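Local coordinates for MlnE (Bacillus amyloliquefaciens subsp. plantarum, PDB 5D2E), which serves, in this N-terminal B-type ketoreductase part of a macrolactin assembly-line synthase, to bind NADP(+) and probably to reduce the beta-keto group of the growing polyketide, at residues A113-L118 with F159-A164; H130-G135 with L152-Q157; Y292-A297 with S318-L323; A342-I347 with G352-I357. All blocks are in the same frame, centred on the assembly; numbering follows the deposited sequence.

Interaction 1 of 4, residues A113-L118 with F159-A164; sequences ALCGVL and FQAFMA
C115 of helix 108-120 points its thiol at helix 141-164 and there meets F162 and A161. The sulfur does all the touching: SG of C115 is 3.7 Å from CD1 of F162 and 4.1 Å from CE1 of the same ring. It lies 4.9 Å from the ring centroid and 72° off the ring normal, an oblique sulfur-aromatic contact. With chi1 near -77°, CG of F162 lies anti to its carbonyl carbon, and this carries the ring from the flank of its helix to the thiol. A161 supplies a low wall, its CB 4.4 Å from SG of C115, and a methyl suits a place where the helices come close; the CA atoms of C115 and F162 are 6.9 Å apart. All three residues are buried. Beyond the thiol the contact slackens: L114 and L118 face the other helix but pack on F101 of strand 100-103, while A164, at the end of helix 141-164, is exposed. No hydrogen bond joins the segments, although SG of C115 also comes to 3.9 Å from O of A161. A small, polarisable sulfur set against an aromatic ring and a methyl therefore implies cohesion probably mainly by dispersion.

Interaction 2 of 4, residues H130-G135 with L152-Q157; sequences HFLAAG and LYSLFQ
H130 and S154 meet through a nearly straight hydrogen bond, NE2 of H130 to OG of S154 at 2.9 Å with an angle of 176°, in which either atom could be the donor. Y111 OH, from helix 108-120, shares the hydroxyl of S154 through a second hydrogen bond. CG of H130 stands anti to the backbone N (chi1 -172°), sending the ring across to the helix, and the hydroxyl sits at the edge of the imidazole, near its plane. Over one face of the same ring lies the CD2 methyl of L155, 3.8 Å from the centroid, a CH-pi contact displaced toward the rim; its closest ring atom is CD2 of H130, 3.6 Å from CD2 of L155. Histidine suits the place because it offers both a polar edge and a flat face. L132, two residues on and on the same side of the strand, brings CD1 to 3.5 Å from OG of S154, giving the hydroxyl an apolar neighbour. These groups join strand 127-133 to helix 141-164, the first two members of a beta-alpha-beta unit completed by strand 171-180, a Rossmann-like arrangement; the N-to-C directions of the two short segments make 148°, roughly antiparallel, and their axes approach to 9.7 Å. Further out, backbone bonds to L174 and L176 hold the strand position of H130, and V191 and F194 of helix 186-201 pack against L155.

Interaction 3 of 4, residues Y292-A297 with S318-L323; sequences YLAKQA and SALENL
L323 and L320 reach A294 with first torsions of -68° and -72°, each placing CG anti to its carbonyl carbon. In L320 this swings the end of the side chain nearer to segment 292-297 than its CB direction alone would suggest, and CD2 of L320 comes to 4.1 Å from CB of A294. L323 approaches more directly: its CB is 4.0 Å from CB of A294, and its CD1 touches the same methyl. Alanine suits the middle of this contact because its short side chain admits two leucines while the CA atoms of A294 and L323 stand only 6.0 Å apart. At the outer margin K295 runs extended beyond CG and passes obliquely by L323, with CG of K295 4.1 Å from CD2 of L323. Lysine fits such a border, where its methylenes cover the leucine; K295 is exposed, and its NZ makes a long, weak ion pair with E24. L320, the more deeply buried leucine, also packs on Y287 and A290; its side chain is about 13 Å from the bound NADP. The contact joins helix 284-296 to the last part of helix 311-321 and to L323, which follows it, within the Rossmann-type NADP(+)-binding fold of the ketoreductase domain.

Interaction 4 of 4, residues A342-I347 with G352-I357; sequences ALIKYI and GELNGI
I344 and I347, one turn apart on helix 337-351, make the apolar part of this contact with L354. CD1 of I344 meets CD2 of L354 at 4.0 Å, the two side chains crossing at about a right angle. I347 uses its other branch: CG2, anti to the backbone N, comes to 4.3 Å from CD1 of L354, so the two methyls of the leucine serve one isoleucine each. Branched aliphatic residues suit a buried seam of this kind, which extends to L277 beside I344 and L354, and to V275 and I302 beside I347. The carbonyl O of E353 is buried against the CG2 methyl of I347, 4.1 Å away, and has no partner in the model. This is the return from a helix to a strand in the Rossmann-type ketoreductase domain: the chain leaves helix 337-351 and turns back to enter strand 356-359, which lies beside strand 275-279. The backbone makes that turn at G352, whose positive phi of 90° ends the helical path and is readily adopted by a residue without a side chain. No hydrogen bond crosses between the segments. Within 352-357, ND2 of N355 donates to OE2 of E353 at 2.9 Å, nearly straight at 168°; the acceptor lies in the amide plane, while the amide approaches from above the carboxylate plane. OD1 of N355 accepts from the backbone N of V275, and E398 takes the N-H of L354.

Following the chain from the N terminus, the first segment to take part lies on helix 108-120, and interaction 1 closes the long loop from it to the end of helix 141-164. Interaction 2 is nested inside that loop, folding the middle of the same helix onto strand 127-133. Both lie in the N-terminal Rossmann-like region, separate from the NADP(+)-binding ketoreductase range, where interactions 3 and 4 follow in series, with no crossing. Interaction 3 closes the loop that passes through strand 300-304, from helix 284-296 to the end of helix 311-321 and L323; interaction 4 closes the short return from the end of helix 337-351 to strand 356-359. The centres of interactions 1 and 3 lie about 55 Å apart, across the chain's centre.

Interaction 1 of 4, residues A113-L118 with F159-A164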
loop_
_atom_site.group_PDB
_atom_site.type_symbol
_atom_site.label_atom_id
_atom_site.label_comp_id
_atom_site.label_asym_id
_atom_site.label_seq_id
_atom_site.Cartn_x
_atom_site.Cartn_y
_atom_site.Cartn_z
ATOM N N ALA A 113 -24.023 15.686 -8.500
ATOM C CA ALA A 113 -25.008 16.641 -8.022
ATOM C C ALA A 113 -24.350 17.756 -7.232
ATOM O O ALA A 113 -24.661 18.923 -7.444
ATOM C CB ALA A 113 -26.030 15.958 -7.142
ATOM N N LEU A 114 -23.440 17.387 -6.307
ATOM C CA LEU A 114 -22.701 18.387 -5.558
ATOM C C LEU A 114 -21.961 19.350 -6.478
ATOM O O LEU A 114 -22.032 20.560 -6.262
ATOM C CB LEU A 114 -21.683 17.745 -4.608
ATOM C CG LEU A 114 -20.879 18.662 -3.708
ATOM C CD1 LEU A 114 -21.780 19.419 -2.723
ATOM C CD2 LEU A 114 -19.840 17.878 -2.948
ATOM N N CYS A 115 -21.172 18.809 -7.427
ATOM C CA CYS A 115 -20.469 19.652 -8.381
ATOM C C CYS A 115 -21.446 20.577 -9.170
ATOM O O CYS A 115 -21.188 21.734 -9.343
ATOM C CB CYS A 115 -19.679 18.819 -9.383
ATOM S SG CYS A 115 -18.396 17.807 -8.676
ATOM N N GLY A 116 -22.546 20.020 -9.621
ATOM C CA GLY A 116 -23.552 20.766 -10.389
ATOM C C GLY A 116 -24.111 21.897 -9.583
ATOM O O GLY A 116 -24.139 23.049 -10.024
ATOM N N VAL A 117 -24.473 21.613 -8.343
ATOM C CA VAL A 117 -25.022 22.664 -7.527
ATOM C C VAL A 117 -24.034 23.771 -7.210
ATOM O O VAL A 117 -24.360 24.964 -7.309
ATOM C CB VAL A 117 -25.676 22.084 -6.241
ATOM C CG1 VAL A 117 -26.080 23.214 -5.316
ATOM C CG2 VAL A 117 -26.901 21.258 -6.599
ATOM N N LEU A 118 -22.795 23.400 -6.829
ATOM C CA LEU A 118 -21.797 24.410 -6.518
ATOM C C LEU A 118 -21.493 25.305 -7.732
ATOM O O LEU A 118 -21.322 26.496 -7.587
ATOM C CB LEU A 118 -20.527 23.774 -5.995
ATOM C CG LEU A 118 -20.712 23.093 -4.616
ATOM C CD1 LEU A 118 -19.391 22.407 -4.276
ATOM C CD2 LEU A 118 -21.117 24.039 -3.513
ATOM N N PHE A 159 -12.645 12.319 -6.889
ATOM C CA PHE A 159 -11.732 12.814 -7.915
ATOM C C PHE A 159 -12.306 12.602 -9.310
ATOM O O PHE A 159 -12.211 13.475 -10.148
ATOM C CB PHE A 159 -10.391 12.127 -7.844
ATOM C CG PHE A 159 -9.547 12.575 -6.727
ATOM C CD1 PHE A 159 -9.123 13.889 -6.665
ATOM C CD2 PHE A 159 -9.079 11.675 -5.780
ATOM C CE1 PHE A 159 -8.308 14.330 -5.648
ATOM C CE2 PHE A 159 -8.257 12.114 -4.760
ATOM C CZ PHE A 159 -7.877 13.427 -4.687
ATOM N N GLN A 160 -12.961 11.486 -9.555
ATOM C CA GLN A 160 -13.513 11.284 -10.843
ATOM C C GLN A 160 -14.600 12.330 -11.159
ATOM O O GLN A 160 -14.636 12.874 -12.257
ATOM C CB GLN A 160 -14.014 9.883 -10.989
ATOM C CG GLN A 160 -14.122 9.466 -12.422
ATOM C CD GLN A 160 -14.553 8.006 -12.580
ATOM O OE1 GLN A 160 -15.707 7.675 -12.318
ATOM N NE2 GLN A 160 -13.649 7.161 -13.113
ATOM N N ALA A 161 -15.511 12.545 -10.216
ATOM C CA ALA A 161 -16.573 13.539 -10.373
ATOM C C ALA A 161 -15.979 14.910 -10.528
ATOM O O ALA A 161 -16.465 15.691 -11.383
ATOM C CB ALA A 161 -17.516 13.518 -9.171
ATOM N N PHE A 162 -14.977 15.267 -9.692
ATOM C CA PHE A 162 -14.402 16.602 -9.808
ATOM C C PHE A 162 -13.807 16.831 -11.189
ATOM O O PHE A 162 -13.926 17.947 -11.724
ATOM C CB PHE A 162 -13.306 16.875 -8.806
ATOM C CG PHE A 162 -13.798 17.178 -7.408
ATOM C CD1 PHE A 162 -15.137 17.047 -7.064
ATOM C CD2 PHE A 162 -12.867 17.526 -6.423
ATOM C CE1 PHE A 162 -15.553 17.356 -5.781
ATOM C CE2 PHE A 162 -13.283 17.797 -5.145
ATOM C CZ PHE A 162 -14.636 17.709 -4.846
ATOM N N MET A 163 -13.145 15.809 -11.741
ATOM C CA MET A 163 -12.506 16.028 -13.047
ATOM C C MET A 163 -13.561 16.062 -14.121
ATOM O O MET A 163 -13.479 16.903 -15.040
ATOM C CB MET A 163 -11.400 15.014 -13.304
ATOM C CG MET A 163 -10.220 15.307 -12.371
ATOM S SD MET A 163 -8.771 14.247 -12.671
ATOM C CE MET A 163 -9.517 12.744 -12.109
ATOM N N ALA A 164 -14.556 15.177 -14.020
ATOM C CA ALA A 164 -15.537 15.106 -15.057
ATOM C C ALA A 164 -16.354 16.377 -15.142
ATOM O O ALA A 164 -16.776 16.769 -16.226
ATOM C CB ALA A 164 -16.479 13.922 -14.873
#

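Interaction 2 of 4, residues H130-G135 with L152-Q157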
loop_
_atom_site.group_PDB
_atom_site.type_symbol
_atom_site.label_atom_id
_atom_site.label_comp_id
_atom_site.label_asym_id
_atom_site.label_seq_id
_atom_site.Cartn_x
_atom_site.Cartn_y
_atom_site.Cartn_z
ATOM N N HIS A 130 -10.974 16.107 3.270
ATOM C CA HIS A 130 -11.679 14.853 3.277
ATOM C C HIS A 130 -11.420 14.192 4.609
ATOM O O HIS A 130 -10.295 13.728 4.907
ATOM C CB HIS A 130 -11.177 13.989 2.144
ATOM C CG HIS A 130 -11.978 12.748 1.941
ATOM N ND1 HIS A 130 -11.758 11.599 2.669
ATOM C CD2 HIS A 130 -12.956 12.445 1.048
ATOM C CE1 HIS A 130 -12.614 10.663 2.297
ATOM N NE2 HIS A 130 -13.328 11.135 1.285
ATOM N N PHE A 131 -12.447 14.145 5.452
ATOM C CA PHE A 131 -12.303 13.551 6.761
ATOM C C PHE A 131 -13.464 12.618 7.116
ATOM O O PHE A 131 -14.290 12.925 7.987
ATOM C CB PHE A 131 -12.204 14.680 7.815
ATOM C CG PHE A 131 -11.940 14.195 9.263
ATOM C CD1 PHE A 131 -11.265 13.043 9.534
ATOM C CD2 PHE A 131 -12.351 14.955 10.325
ATOM C CE1 PHE A 131 -10.989 12.648 10.858
ATOM C CE2 PHE A 131 -12.096 14.571 11.631
ATOM C CZ PHE A 131 -11.388 13.433 11.893
ATOM N N LEU A 132 -13.474 11.477 6.488
ATOM C CA LEU A 132 -14.429 10.414 6.713
ATOM C C LEU A 132 -13.764 9.191 7.378
ATOM O O LEU A 132 -14.458 8.320 7.897
ATOM C CB LEU A 132 -14.946 9.893 5.402
ATOM C CG LEU A 132 -15.624 10.902 4.491
ATOM C CD1 LEU A 132 -16.166 10.191 3.280
ATOM C CD2 LEU A 132 -16.724 11.697 5.234
ATOM N N ALA A 133 -12.436 9.119 7.292
ATOM C CA ALA A 133 -11.680 7.883 7.676
ATOM C C ALA A 133 -11.442 7.772 9.166
ATOM O O ALA A 133 -10.415 8.284 9.705
ATOM C CB ALA A 133 -10.366 7.800 6.927
ATOM N N ALA A 134 -12.427 7.146 9.821
ATOM C CA ALA A 134 -12.313 6.835 11.221
ATOM C C ALA A 134 -12.873 5.476 11.532
ATOM O O ALA A 134 -13.397 4.779 10.670
ATOM C CB ALA A 134 -12.929 7.972 12.101
ATOM N N GLY A 135 -12.705 5.045 12.777
ATOM C CA GLY A 135 -13.125 3.678 13.142
ATOM C C GLY A 135 -11.888 2.779 13.108
ATOM O O GLY A 135 -10.970 3.017 12.298
ATOM N N LEU A 152 -10.611 4.962 0.103
ATOM C CA LEU A 152 -10.328 4.727 -1.325
ATOM C C LEU A 152 -11.497 4.978 -2.239
ATOM O O LEU A 152 -11.384 5.761 -3.206
ATOM C CB LEU A 152 -9.827 3.273 -1.517
ATOM C CG LEU A 152 -9.649 2.792 -2.983
ATOM C CD1 LEU A 152 -8.505 3.567 -3.619
ATOM C CD2 LEU A 152 -9.478 1.272 -2.983
ATOM N N TYR A 153 -12.647 4.385 -1.946
ATOM C CA TYR A 153 -13.736 4.535 -2.866
ATOM C C TYR A 153 -14.367 5.942 -2.864
ATOM O O TYR A 153 -14.684 6.477 -3.920
ATOM C CB TYR A 153 -14.771 3.435 -2.730
ATOM C CG TYR A 153 -14.253 2.064 -3.187
ATOM C CD1 TYR A 153 -13.934 1.827 -4.506
ATOM C CD2 TYR A 153 -14.110 1.021 -2.307
ATOM C CE1 TYR A 153 -13.444 0.568 -4.929
ATOM C CE2 TYR A 153 -13.619 -0.230 -2.710
ATOM C CZ TYR A 153 -13.311 -0.456 -4.010
ATOM O OH TYR A 153 -12.836 -1.685 -4.355
ATOM N N SER A 154 -14.486 6.545 -1.701
ATOM C CA SER A 154 -15.044 7.873 -1.610
ATOM C C SER A 154 -14.120 8.823 -2.380
ATOM O O SER A 154 -14.549 9.697 -3.137
ATOM C CB SER A 154 -15.096 8.331 -0.127
ATOM O OG SER A 154 -15.425 9.743 -0.158
ATOM N N LEU A 155 -12.831 8.663 -2.198
ATOM C CA LEU A 155 -11.866 9.515 -2.909
ATOM C C LEU A 155 -11.879 9.281 -4.407
ATOM O O LEU A 155 -11.732 10.223 -5.158
ATOM C CB LEU A 155 -10.444 9.331 -2.347
ATOM C CG LEU A 155 -10.114 10.011 -0.996
ATOM C CD1 LEU A 155 -8.812 9.450 -0.502
ATOM C CD2 LEU A 155 -10.105 11.554 -1.023
ATOM N N PHE A 156 -12.012 8.031 -4.813
ATOM C CA PHE A 156 -12.119 7.738 -6.233
ATOM C C PHE A 156 -13.357 8.433 -6.816
ATOM O O PHE A 156 -13.218 9.132 -7.835
ATOM C CB PHE A 156 -12.206 6.261 -6.436
ATOM C CG PHE A 156 -12.800 5.873 -7.739
ATOM C CD1 PHE A 156 -12.100 6.091 -8.913
ATOM C CD2 PHE A 156 -14.032 5.297 -7.778
ATOM C CE1 PHE A 156 -12.658 5.747 -10.131
ATOM C CE2 PHE A 156 -14.586 4.958 -8.978
ATOM C CZ PHE A 156 -13.888 5.159 -10.152
ATOM N N GLN A 157 -14.522 8.286 -6.160
ATOM C CA GLN A 157 -15.729 8.958 -6.634
ATOM C C GLN A 157 -15.512 10.492 -6.700
ATOM O O GLN A 157 -15.918 11.174 -7.678
ATOM C CB GLN A 157 -16.972 8.622 -5.838
ATOM C CG GLN A 157 -17.395 7.150 -5.763
ATOM C CD GLN A 157 -17.732 6.494 -7.098
ATOM O OE1 GLN A 157 -17.931 5.252 -7.216
ATOM N NE2 GLN A 157 -17.874 7.326 -8.096
#

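Interaction 3 of 4, residues Y292-A297 with S318-L323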
loop_
_atom_site.group_PDB
_atom_site.type_symbol
_atom_site.label_atom_id
_atom_site.label_comp_id
_atom_site.label_asym_id
_atom_site.label_seq_id
_atom_site.Cartn_x
_atom_site.Cartn_y
_atom_site.Cartn_z
ATOM N N TYR A 292 13.825 -21.249 -6.541
ATOM C CA TYR A 292 14.837 -20.791 -5.607
ATOM C C TYR A 292 14.767 -21.515 -4.277
ATOM O O TYR A 292 15.816 -22.009 -3.746
ATOM C CB TYR A 292 14.691 -19.294 -5.396
ATOM C CG TYR A 292 15.731 -18.695 -4.458
ATOM C CD1 TYR A 292 17.032 -18.474 -4.895
ATOM C CD2 TYR A 292 15.410 -18.362 -3.158
ATOM C CE1 TYR A 292 17.981 -17.926 -4.074
ATOM C CE2 TYR A 292 16.372 -17.791 -2.325
ATOM C CZ TYR A 292 17.648 -17.569 -2.798
ATOM O OH TYR A 292 18.637 -17.029 -1.978
ATOM N N LEU A 293 13.553 -21.658 -3.767
ATOM C CA LEU A 293 13.339 -22.338 -2.463
ATOM C C LEU A 293 13.570 -23.871 -2.550
ATOM O O LEU A 293 14.073 -24.499 -1.621
ATOM C CB LEU A 293 11.946 -22.118 -1.965
ATOM C CG LEU A 293 11.538 -20.666 -1.578
ATOM C CD1 LEU A 293 10.243 -20.694 -0.767
ATOM C CD2 LEU A 293 12.658 -19.975 -0.817
ATOM N N ALA A 294 13.147 -24.461 -3.652
ATOM C CA ALA A 294 13.399 -25.889 -3.916
ATOM C C ALA A 294 14.897 -26.213 -3.970
ATOM O O ALA A 294 15.296 -27.281 -3.547
ATOM C CB ALA A 294 12.730 -26.293 -5.211
ATOM N N LYS A 295 15.724 -25.270 -4.420
ATOM C CA LYS A 295 17.126 -25.475 -4.438
ATOM C C LYS A 295 17.812 -25.338 -3.081
ATOM O O LYS A 295 18.894 -25.851 -2.899
ATOM C CB LYS A 295 17.725 -24.525 -5.407
ATOM C CG LYS A 295 17.269 -24.824 -6.805
ATOM C CD LYS A 295 17.968 -23.856 -7.729
ATOM C CE LYS A 295 17.226 -23.765 -9.026
ATOM N NZ LYS A 295 17.906 -22.717 -9.796
ATOM N N GLN A 296 17.174 -24.695 -2.121
ATOM C CA GLN A 296 17.776 -24.539 -0.797
ATOM C C GLN A 296 17.651 -25.783 0.053
ATOM O O GLN A 296 18.445 -26.005 0.931
ATOM C CB GLN A 296 17.120 -23.360 -0.039
ATOM C CG GLN A 296 17.597 -22.004 -0.517
ATOM C CD GLN A 296 17.088 -20.819 0.360
ATOM O OE1 GLN A 296 16.161 -20.951 1.159
ATOM N NE2 GLN A 296 17.712 -19.667 0.194
ATOM N N ALA A 297 16.627 -26.579 -0.147
ATOM C CA ALA A 297 16.405 -27.678 0.750
ATOM C C ALA A 297 15.311 -28.502 0.174
ATOM O O ALA A 297 14.605 -28.057 -0.729
ATOM C CB ALA A 297 16.021 -27.175 2.137
ATOM N N SER A 318 6.500 -30.624 -12.055
ATOM C CA SER A 318 7.513 -31.618 -12.387
ATOM C C SER A 318 8.920 -31.080 -12.239
ATOM O O SER A 318 9.818 -31.799 -11.733
ATOM C CB SER A 318 7.341 -32.135 -13.834
ATOM O OG SER A 318 6.094 -32.797 -13.903
ATOM N N ALA A 319 9.132 -29.855 -12.699
ATOM C CA ALA A 319 10.447 -29.229 -12.660
ATOM C C ALA A 319 10.838 -29.040 -11.199
ATOM O O ALA A 319 11.990 -29.152 -10.870
ATOM C CB ALA A 319 10.464 -27.889 -13.356
ATOM N N LEU A 320 9.861 -28.774 -10.346
ATOM C CA LEU A 320 10.137 -28.563 -8.934
ATOM C C LEU A 320 10.452 -29.894 -8.268
ATOM O O LEU A 320 11.356 -29.953 -7.436
ATOM C CB LEU A 320 8.960 -27.906 -8.211
ATOM C CG LEU A 320 8.784 -26.436 -8.581
ATOM C CD1 LEU A 320 7.497 -25.930 -7.982
ATOM C CD2 LEU A 320 9.939 -25.570 -8.109
ATOM N N GLU A 321 9.696 -30.932 -8.597
ATOM C CA GLU A 321 9.960 -32.257 -8.031
ATOM C C GLU A 321 11.305 -32.747 -8.535
ATOM O O GLU A 321 12.017 -33.422 -7.788
ATOM C CB GLU A 321 8.836 -33.246 -8.307
ATOM C CG GLU A 321 7.551 -32.752 -7.751
ATOM C CD GLU A 321 6.548 -33.812 -7.291
ATOM O OE1 GLU A 321 6.324 -34.766 -8.059
ATOM O OE2 GLU A 321 5.911 -33.634 -6.186
ATOM N N ASN A 322 11.749 -32.331 -9.718
ATOM C CA ASN A 322 13.079 -32.725 -10.105
ATOM C C ASN A 322 14.128 -32.089 -9.254
ATOM O O ASN A 322 15.237 -32.566 -9.258
ATOM C CB ASN A 322 13.424 -32.449 -11.564
ATOM C CG ASN A 322 12.597 -33.271 -12.527
ATOM O OD1 ASN A 322 11.847 -34.205 -12.160
ATOM N ND2 ASN A 322 12.647 -32.861 -13.744
ATOM N N LEU A 323 13.831 -30.979 -8.584
ATOM C CA LEU A 323 14.836 -30.311 -7.745
ATOM C C LEU A 323 14.822 -30.841 -6.285
ATOM O O LEU A 323 15.521 -30.327 -5.406
ATOM C CB LEU A 323 14.614 -28.780 -7.755
ATOM C CG LEU A 323 14.858 -28.016 -9.049
ATOM C CD1 LEU A 323 14.173 -26.680 -9.033
ATOM C CD2 LEU A 323 16.302 -27.844 -9.405
#

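Interaction 4 of 4, residues A342-I347 with G352-I357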
loop_
_atom_site.group_PDB
_atom_site.type_symbol
_atom_site.label_atom_id
_atom_site.label_comp_id
_atom_site.label_asym_id
_atom_site.label_seq_id
_atom_site.Cartn_x
_atom_site.Cartn_y
_atom_site.Cartn_z
ATOM N N ALA A 342 -10.086 -22.711 3.683
ATOM C CA ALA A 342 -10.059 -24.085 3.164
ATOM C C ALA A 342 -8.688 -24.446 2.711
ATOM O O ALA A 342 -8.261 -25.559 2.911
ATOM C CB ALA A 342 -11.042 -24.241 2.004
ATOM N N LEU A 343 -7.968 -23.506 2.078
ATOM C CA LEU A 343 -6.626 -23.741 1.599
ATOM C C LEU A 343 -5.632 -24.085 2.759
ATOM O O LEU A 343 -4.865 -25.055 2.682
ATOM C CB LEU A 343 -6.141 -22.562 0.755
ATOM C CG LEU A 343 -4.656 -22.556 0.370
ATOM C CD1 LEU A 343 -4.279 -23.712 -0.526
ATOM C CD2 LEU A 343 -4.195 -21.207 -0.202
ATOM N N ILE A 344 -5.621 -23.270 3.812
ATOM C CA ILE A 344 -4.716 -23.490 4.947
ATOM C C ILE A 344 -5.087 -24.822 5.646
ATOM O O ILE A 344 -4.198 -25.637 5.932
ATOM C CB ILE A 344 -4.729 -22.317 5.949
ATOM C CG1 ILE A 344 -4.315 -20.977 5.275
ATOM C CG2 ILE A 344 -3.896 -22.643 7.163
ATOM C CD1 ILE A 344 -3.091 -20.951 4.426
ATOM N N LYS A 345 -6.364 -25.069 5.827
ATOM C CA LYS A 345 -6.831 -26.365 6.369
ATOM C C LYS A 345 -6.340 -27.577 5.586
ATOM O O LYS A 345 -5.902 -28.574 6.178
ATOM C CB LYS A 345 -8.341 -26.374 6.461
ATOM C CG LYS A 345 -8.784 -25.623 7.685
ATOM C CD LYS A 345 -10.259 -25.293 7.679
ATOM C CE LYS A 345 -10.547 -24.661 9.027
ATOM N NZ LYS A 345 -11.817 -23.909 9.020
ATOM N N TYR A 346 -6.357 -27.473 4.270
ATOM C CA TYR A 346 -5.925 -28.556 3.416
ATOM C C TYR A 346 -4.446 -28.764 3.519
ATOM O O TYR A 346 -3.969 -29.925 3.487
ATOM C CB TYR A 346 -6.361 -28.306 1.999
ATOM C CG TYR A 346 -5.762 -29.242 0.977
ATOM C CD1 TYR A 346 -6.325 -30.486 0.738
ATOM C CD2 TYR A 346 -4.613 -28.889 0.263
ATOM C CE1 TYR A 346 -5.770 -31.348 -0.204
ATOM C CE2 TYR A 346 -4.051 -29.745 -0.681
ATOM C CZ TYR A 346 -4.647 -30.978 -0.901
ATOM O OH TYR A 346 -4.119 -31.856 -1.815
ATOM N N ILE A 347 -3.696 -27.666 3.647
ATOM C CA ILE A 347 -2.264 -27.771 3.779
ATOM C C ILE A 347 -1.959 -28.444 5.138
ATOM O O ILE A 347 -1.065 -29.317 5.223
ATOM C CB ILE A 347 -1.575 -26.408 3.707
ATOM C CG1 ILE A 347 -1.636 -25.859 2.309
ATOM C CG2 ILE A 347 -0.142 -26.515 4.147
ATOM C CD1 ILE A 347 -1.111 -24.450 2.205
ATOM N N GLY A 352 0.560 -31.598 7.691
ATOM C CA GLY A 352 0.696 -31.464 9.153
ATOM C C GLY A 352 0.805 -30.023 9.627
ATOM O O GLY A 352 0.289 -29.679 10.687
ATOM N N GLU A 353 1.502 -29.182 8.863
ATOM C CA GLU A 353 1.640 -27.751 9.231
ATOM C C GLU A 353 2.151 -26.881 8.083
ATOM O O GLU A 353 2.565 -27.389 7.035
ATOM C CB GLU A 353 2.618 -27.585 10.406
ATOM C CG GLU A 353 4.050 -27.956 10.069
ATOM C CD GLU A 353 4.902 -27.914 11.317
ATOM O OE1 GLU A 353 4.335 -28.147 12.422
ATOM O OE2 GLU A 353 6.121 -27.651 11.190
ATOM N N LEU A 354 2.127 -25.566 8.328
ATOM C CA LEU A 354 2.639 -24.554 7.372
ATOM C C LEU A 354 3.736 -23.782 8.055
ATOM O O LEU A 354 3.566 -23.290 9.137
ATOM C CB LEU A 354 1.512 -23.614 6.931
ATOM C CG LEU A 354 1.851 -22.523 5.924
ATOM C CD1 LEU A 354 2.404 -23.047 4.606
ATOM C CD2 LEU A 354 0.574 -21.757 5.670
ATOM N N ASN A 355 4.875 -23.660 7.410
ATOM C CA ASN A 355 6.015 -22.947 7.980
ATOM C C ASN A 355 6.331 -21.656 7.301
ATOM O O ASN A 355 7.245 -20.989 7.738
ATOM C CB ASN A 355 7.277 -23.797 7.866
ATOM C CG ASN A 355 7.081 -25.193 8.434
ATOM O OD1 ASN A 355 7.167 -26.181 7.701
ATOM N ND2 ASN A 355 6.698 -25.274 9.712
ATOM N N GLY A 356 5.668 -21.304 6.200
ATOM C CA GLY A 356 6.030 -20.024 5.554
ATOM C C GLY A 356 5.082 -19.668 4.425
ATOM O O GLY A 356 4.578 -20.599 3.781
ATOM N N ILE A 357 4.863 -18.352 4.197
ATOM C CA ILE A 357 4.013 -17.845 3.112
ATOM C C ILE A 357 4.814 -16.766 2.349
ATOM O O ILE A 357 5.334 -15.807 2.987
ATOM C CB ILE A 357 2.715 -17.253 3.612
ATOM C CG1 ILE A 357 1.930 -18.307 4.316
ATOM C CG2 ILE A 357 1.891 -16.591 2.473
ATOM C CD1 ILE A 357 0.628 -17.821 4.879
#